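Putative 2OG-Fe(II) oxygenase family protein (Caulobacter crescentus CB15, PDB 3OOX) is a putative non-haem iron oxygenase that probably uses 2-oxoglutarate and oxygen, perhaps oxidising arginine and forming ethene. Local coordinates at residues G206-L211 against T246-V251. Residues are numbered along the deposited sequence; the frame is centred on the assembly and turned at random.
Sequences GGLEVL and TVHRVV
Glu209 and Arg249 face each other as a hydrogen-bonded antiparallel pair, joined twice over by their backbones, with Arg249 N reaching Glu209 O at 2.9 Å. The bonds extend outward to Leu211 N on Val247 O (2.8 Å) and Val251 N on Gly207 O (2.9 Å). Between them fall the non-hydrogen-bonded pairs Leu208-Val250 and Val210-His248; on their face Leu208, Val210 and His248 are buried, while Val250 lies nearer its margin. There Leu208 CD1 approaches His248 CD2 obliquely at 4.2 Å, and Val210 CG2 lies against Thr246 OG1, a hydroxyl already bonded to Tyr33 O. His248 CG sits between the backbone N and the carbonyl carbon (chi1 51°), which brings ND1 round to donate in the ring plane to Thr246 O (3.1 Å), a bond that fixes the ring's rotation. These two central strands of a four-stranded antiparallel sheet form part of the double-stranded beta-helix of 2-oxoglutarate oxygenases; His248, beside His191 and Asp193, is consistent with the distal histidine of the HxD...H iron-binding triad. The reverse face is more open to solvent, and polar pairing takes over. Glu209 and Arg249 run side by side, and the guanidinium grips the carboxylate side-on: NH2 meets the syn lone pair of OE1 at 2.8 Å, while NE comes to the same oxygen from the anti side, 30° out of the carboxylate plane. Trp217 adds a cation-pi contact with Arg249. Val251 CG1 leans on the carboxylate crosswise, 3.5 Å from Glu209 OE1. At the loose glycine end direct pairing gives way to solvent, and one water donates to both Gly206 O and Val251 O.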
loop_
_atom_site.group_PDB
_atom_site.type_symbol
_atom_site.label_atom_id
_atom_site.label_comp_id
_atom_site.label_asym_id
_atom_site.label_seq_id
_atom_site.Cartn_x
_atom_site.Cartn_y
_atom_site.Cartn_z
ATOM N N GLY A 206 -10.132 -11.920 -2.952
ATOM C CA GLY A 206 -8.928 -12.045 -2.124
ATOM C C GLY A 206 -9.136 -12.072 -0.631
ATOM O O GLY A 206 -8.148 -12.185 0.095
ATOM N N GLY A 207 -10.366 -11.895 -0.147
ATOM C CA GLY A 207 -10.627 -11.902 1.303
ATOM C C GLY A 207 -10.282 -10.648 2.111
ATOM O O GLY A 207 -10.204 -10.685 3.352
ATOM N N LEU A 208 -10.112 -9.523 1.425
ATOM C CA LEU A 208 -9.829 -8.261 2.116
ATOM C C LEU A 208 -11.068 -7.767 2.834
ATOM O O LEU A 208 -12.170 -7.770 2.279
ATOM C CB LEU A 208 -9.346 -7.201 1.122
ATOM C CG LEU A 208 -9.020 -5.812 1.687
ATOM C CD1 LEU A 208 -7.820 -5.782 2.671
ATOM C CD2 LEU A 208 -8.758 -4.864 0.507
ATOM N N GLU A 209 -10.902 -7.359 4.092
ATOM C CA GLU A 209 -11.987 -6.814 4.863
ATOM C C GLU A 209 -11.528 -5.578 5.626
ATOM O O GLU A 209 -10.384 -5.523 6.073
ATOM C CB GLU A 209 -12.504 -7.843 5.848
ATOM C CG GLU A 209 -12.980 -9.135 5.179
ATOM C CD GLU A 209 -13.667 -10.091 6.129
ATOM O OE1 GLU A 209 -13.416 -9.996 7.362
ATOM O OE2 GLU A 209 -14.455 -10.964 5.631
ATOM N N VAL A 210 -12.417 -4.597 5.772
ATOM C CA VAL A 210 -12.134 -3.396 6.557
ATOM C C VAL A 210 -12.999 -3.386 7.801
ATOM O O VAL A 210 -14.181 -3.717 7.742
ATOM C CB VAL A 210 -12.366 -2.096 5.752
ATOM C CG1 VAL A 210 -13.803 -1.973 5.204
ATOM C CG2 VAL A 210 -11.972 -0.844 6.564
ATOM N N LEU A 211 -12.413 -2.990 8.935
ATOM C CA LEU A 211 -13.190 -2.873 10.145
ATOM C C LEU A 211 -13.997 -1.576 10.136
ATOM O O LEU A 211 -13.422 -0.456 10.102
ATOM C CB LEU A 211 -12.252 -2.918 11.358
ATOM C CG LEU A 211 -12.932 -2.934 12.719
ATOM C CD1 LEU A 211 -13.680 -4.258 12.914
ATOM C CD2 LEU A 211 -11.882 -2.756 13.810
ATOM N N THR A 246 -7.742 3.223 8.487
ATOM C CA THR A 246 -8.564 2.197 9.101
ATOM C C THR A 246 -7.887 0.821 9.136
ATOM O O THR A 246 -6.935 0.526 8.391
ATOM C CB THR A 246 -9.940 2.163 8.412
ATOM O OG1 THR A 246 -9.769 1.920 7.025
ATOM C CG2 THR A 246 -10.601 3.520 8.597
ATOM N N VAL A 247 -8.407 -0.015 10.026
ATOM C CA VAL A 247 -7.894 -1.341 10.286
ATOM C C VAL A 247 -8.494 -2.302 9.279
ATOM O O VAL A 247 -9.707 -2.252 8.976
ATOM C CB VAL A 247 -8.244 -1.759 11.730
ATOM C CG1 VAL A 247 -7.929 -3.235 11.960
ATOM C CG2 VAL A 247 -7.482 -0.869 12.714
ATOM N N HIS A 248 -7.632 -3.132 8.708
ATOM C CA HIS A 248 -8.064 -4.118 7.740
ATOM C C HIS A 248 -7.345 -5.449 7.914
ATOM O O HIS A 248 -6.340 -5.544 8.606
ATOM C CB HIS A 248 -7.878 -3.561 6.315
ATOM C CG HIS A 248 -6.528 -2.998 6.023
ATOM N ND1 HIS A 248 -6.129 -1.739 6.436
ATOM C CD2 HIS A 248 -5.511 -3.484 5.279
ATOM C CE1 HIS A 248 -4.906 -1.502 5.994
ATOM N NE2 HIS A 248 -4.519 -2.528 5.264
ATOM N N ARG A 249 -7.872 -6.485 7.282
ATOM C CA ARG A 249 -7.330 -7.822 7.386
ATOM C C ARG A 249 -7.627 -8.558 6.112
ATOM O O ARG A 249 -8.439 -8.112 5.321
ATOM C CB ARG A 249 -7.955 -8.579 8.557
ATOM C CG ARG A 249 -9.424 -8.943 8.367
ATOM C CD ARG A 249 -9.965 -9.642 9.592
ATOM N NE ARG A 249 -11.337 -10.090 9.373
ATOM C CZ ARG A 249 -12.023 -10.858 10.214
ATOM N NH1 ARG A 249 -11.475 -11.243 11.365
ATOM N NH2 ARG A 249 -13.265 -11.223 9.909
ATOM N N VAL A 250 -6.992 -9.708 5.951
ATOM C CA VAL A 250 -7.304 -10.628 4.891
ATOM C C VAL A 250 -7.647 -11.972 5.494
ATOM O O VAL A 250 -6.837 -12.556 6.236
ATOM C CB VAL A 250 -6.130 -10.789 3.929
ATOM C CG1 VAL A 250 -6.517 -11.760 2.834
ATOM C CG2 VAL A 250 -5.727 -9.421 3.345
ATOM N N VAL A 251 -8.851 -12.450 5.207
ATOM C CA VAL A 251 -9.287 -13.755 5.735
ATOM C C VAL A 251 -8.776 -14.878 4.828
ATOM O O VAL A 251 -8.436 -14.645 3.667
ATOM C CB VAL A 251 -10.811 -13.798 5.933
ATOM C CG1 VAL A 251 -11.224 -12.685 6.864
ATOM C CG2 VAL A 251 -11.550 -13.688 4.606
HETATM O O HOH W 1 -7.462 -14.807 1.081
#